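Local structure of isochorismatase family protein family (Burkholderia thailandensis, 3TXY) at residues I138-T143 against Q175-L180. The protein is of unknown function but belongs to the isochorismatase family and is probably a hydrolase. Numbering follows the deposited sequence.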
ATOM      1  N   ILE A 138      -4.047  -7.680   1.196  1.00  9.63           N
ATOM      2  CA  ILE A 138      -3.716  -7.485  -0.204  1.00 10.11           C
ATOM      3  C   ILE A 138      -4.608  -6.370  -0.768  1.00  9.90           C
ATOM      4  O   ILE A 138      -4.277  -5.199  -0.615  1.00  9.81           O
ATOM      5  CB  ILE A 138      -3.803  -8.822  -0.977  1.00 10.74           C
ATOM      6  CG1 ILE A 138      -2.867  -9.865  -0.354  1.00 11.05           C
ATOM      7  CG2 ILE A 138      -3.544  -8.622  -2.467  1.00 11.19           C
ATOM      8  CD1 ILE A 138      -1.374  -9.520  -0.349  1.00 11.25           C
ATOM      9  N   GLY A 139      -5.755  -6.713  -1.355  1.00 10.00           N
ATOM     10  CA  GLY A 139      -6.637  -5.712  -1.942  1.00  9.83           C
ATOM     11  C   GLY A 139      -7.209  -4.737  -0.929  1.00  9.35           C
ATOM     12  O   GLY A 139      -7.313  -3.534  -1.203  1.00  9.19           O
ATOM     13  N   VAL A 140      -7.591  -5.241   0.244  1.00  9.14           N
ATOM     14  CA  VAL A 140      -8.119  -4.371   1.296  1.00  8.84           C
ATOM     15  C   VAL A 140      -7.030  -3.392   1.753  1.00  8.72           C
ATOM     16  O   VAL A 140      -7.226  -2.176   1.727  1.00  8.67           O
ATOM     17  CB  VAL A 140      -8.668  -5.170   2.483  1.00  8.83           C
ATOM     18  CG1 VAL A 140      -9.003  -4.223   3.652  1.00  8.70           C
ATOM     19  CG2 VAL A 140      -9.872  -6.014   2.031  1.00  9.22           C
ATOM     20  N   GLU A 141      -5.870  -3.918   2.128  1.00  8.87           N
ATOM     21  CA  GLU A 141      -4.808  -3.068   2.678  1.00  8.89           C
ATOM     22  C   GLU A 141      -4.277  -2.047   1.673  1.00  8.78           C
ATOM     23  O   GLU A 141      -4.043  -0.889   2.018  1.00  8.62           O
ATOM     24  CB  GLU A 141      -3.665  -3.912   3.220  1.00  8.99           C
ATOM     25  CG  GLU A 141      -2.522  -3.071   3.785  1.00  9.17           C
ATOM     26  CD  GLU A 141      -1.583  -3.875   4.656  1.00  9.49           C
ATOM     27  OE1 GLU A 141      -1.995  -4.959   5.141  1.00  9.70           O
ATOM     28  OE2 GLU A 141      -0.431  -3.416   4.858  1.00  9.71           O
ATOM     29  N   SER A 142      -4.060  -2.466   0.423  1.00  9.12           N
ATOM     30  CA  SER A 142      -3.569  -1.544  -0.608  1.00  9.22           C
ATOM     31  C   SER A 142      -4.558  -0.397  -0.834  1.00  9.13           C
ATOM     32  O   SER A 142      -4.158   0.764  -1.001  1.00  9.23           O
ATOM     33  CB  SER A 142      -3.306  -2.273  -1.918  1.00  9.54           C
ATOM     34  OG  SER A 142      -2.075  -2.989  -1.886  1.00  9.78           O
ATOM     35  N   THR A 143      -5.849  -0.720  -0.824  1.00  8.86           N
ATOM     36  CA  THR A 143      -6.876   0.303  -0.958  1.00  8.73           C
ATOM     37  C   THR A 143      -6.863   1.226   0.266  1.00  8.51           C
ATOM     38  O   THR A 143      -6.958   2.461   0.121  1.00  8.44           O
ATOM     39  CB  THR A 143      -8.274  -0.348  -1.123  1.00  8.79           C
ATOM     40  OG1 THR A 143      -8.257  -1.237  -2.259  1.00  8.90           O
ATOM     41  CG2 THR A 143      -9.353   0.727  -1.303  1.00  8.86           C
ATOM     42  N   GLN A 175      -1.097  -3.843  13.588  1.00 14.61           N
ATOM     43  CA  GLN A 175       0.192  -3.191  13.298  1.00 15.00           C
ATOM     44  C   GLN A 175       0.122  -2.126  12.188  1.00 13.87           C
ATOM     45  O   GLN A 175       0.959  -1.234  12.163  1.00 13.82           O
ATOM     46  CB  GLN A 175       1.279  -4.217  12.942  1.00 16.20           C
ATOM     47  CG  GLN A 175       1.538  -5.282  13.995  1.00 17.45           C
ATOM     48  CD  GLN A 175       2.074  -4.730  15.295  1.00 18.97           C
ATOM     49  OE1 GLN A 175       3.038  -3.952  15.315  1.00 20.43           O
ATOM     50  NE2 GLN A 175       1.467  -5.148  16.402  1.00 20.21           N
ATOM     51  N   ILE A 176      -0.850  -2.235  11.283  1.00 12.53           N
ATOM     52  CA  ILE A 176      -0.950  -1.329  10.143  1.00 11.76           C
ATOM     53  C   ILE A 176      -2.181  -0.457  10.185  1.00 11.18           C
ATOM     54  O   ILE A 176      -2.074   0.735  10.157  1.00 11.19           O
ATOM     55  CB  ILE A 176      -0.966  -2.069   8.782  1.00 11.21           C
ATOM     56  CG1 ILE A 176       0.232  -3.018   8.652  1.00 11.44           C
ATOM     57  CG2 ILE A 176      -0.973  -1.046   7.645  1.00 10.85           C
ATOM     58  CD1 ILE A 176       1.591  -2.341   8.715  1.00 11.84           C
ATOM     59  N   PHE A 177      -3.360  -1.059  10.202  1.00 10.94           N
ATOM     60  CA  PHE A 177      -4.587  -0.295  10.044  1.00 10.77           C
ATOM     61  C   PHE A 177      -4.808   0.788  11.113  1.00 10.98           C
ATOM     62  O   PHE A 177      -5.297   1.863  10.780  1.00 10.68           O
ATOM     63  CB  PHE A 177      -5.789  -1.216   9.965  1.00 10.79           C
ATOM     64  CG  PHE A 177      -5.820  -2.091   8.736  1.00 10.68           C
ATOM     65  CD1 PHE A 177      -5.070  -1.795   7.600  1.00 10.60           C
ATOM     66  CD2 PHE A 177      -6.665  -3.187   8.704  1.00 10.74           C
ATOM     67  CE1 PHE A 177      -5.142  -2.609   6.480  1.00 10.69           C
ATOM     68  CE2 PHE A 177      -6.735  -3.997   7.596  1.00 10.79           C
ATOM     69  CZ  PHE A 177      -5.981  -3.712   6.477  1.00 10.78           C
ATOM     70  N   PRO A 178      -4.464   0.507  12.388  1.00 11.39           N
ATOM     71  CA  PRO A 178      -4.627   1.564  13.407  1.00 11.95           C
ATOM     72  C   PRO A 178      -3.813   2.827  13.117  1.00 12.15           C
ATOM     73  O   PRO A 178      -4.150   3.890  13.637  1.00 12.58           O
ATOM     74  CB  PRO A 178      -4.150   0.887  14.702  1.00 12.38           C
ATOM     75  CG  PRO A 178      -4.331  -0.565  14.457  1.00 12.24           C
ATOM     76  CD  PRO A 178      -3.991  -0.748  12.999  1.00 11.64           C
ATOM     77  N   LYS A 179      -2.763   2.718  12.300  1.00 12.46           N
ATOM     78  CA  LYS A 179      -1.938   3.866  11.940  1.00 12.89           C
ATOM     79  C   LYS A 179      -2.455   4.704  10.761  1.00 12.52           C
ATOM     80  O   LYS A 179      -2.006   5.866  10.575  1.00 13.22           O
ATOM     81  CB  LYS A 179      -0.507   3.424  11.657  1.00 13.68           C
ATOM     82  CG  LYS A 179       0.123   2.698  12.830  1.00 14.61           C
ATOM     83  CD  LYS A 179       1.392   1.990  12.443  1.00 15.28           C
ATOM     84  CE  LYS A 179       2.165   1.507  13.671  1.00 16.38           C
ATOM     85  NZ  LYS A 179       3.008   0.316  13.407  1.00 16.75           N
ATOM     86  N   LEU A 180      -3.376   4.128   9.985  1.00 11.75           N
ATOM     87  CA  LEU A 180      -3.906   4.784   8.801  1.00 11.32           C
ATOM     88  C   LEU A 180      -5.423   4.988   8.906  1.00 11.20           C
ATOM     89  O   LEU A 180      -6.028   5.592   8.032  1.00 11.30           O
ATOM     90  CB  LEU A 180      -3.490   4.024   7.525  1.00 11.01           C
ATOM     91  CG  LEU A 180      -3.914   2.567   7.365  1.00 10.73           C
ATOM     92  CD1 LEU A 180      -5.431   2.383   7.348  1.00 10.58           C
ATOM     93  CD2 LEU A 180      -3.291   1.918   6.113  1.00 10.67           C
TER
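Glu141 OE2 sits against Ile176 CG2 at 3.7 Å and is gripped by Arg145, one turn further along helix 136-149, in a salt bridge. Arg145 of the second subunit adds a long, weak ion pair, so this buried carboxylate is probably held ionised near the dimer interface. The fold is the isochorismatase-type alpha/beta sandwich, with a six-stranded parallel sheet in the order 3-2-1-4-5-6. Here helix 136-149 packs beside helix 166-180; the axes of 138-143 and 175-180 come within 11.3 Å, 30° apart in direction. That spacing is wide, and long side chains bridge it.

Phe177 does most of the bridging from its side. Its CG is anti to the carbonyl carbon (chi1 -66°), and the ring edge reaches the base of Glu141. Phe177 CE1 is 3.8 Å from Glu141 CB, which lies in the ring plane. Val140 CG1 approaches Phe177 CZ obliquely at 4.2 Å. Val156 of strand 153-162 also packs against the ring. The carboxylate of Glu141 is turned 76° from the ring plane.

Each helix has its own internal tie. Gly139 O accepts from both Thr143 N and Thr143 OG1. In 175-180 the helix is kinked. There Lys179 N bonds to Ile176 O, while Lys179 NZ curls back to Gln175 O at 2.9 Å, in the carbonyl plane.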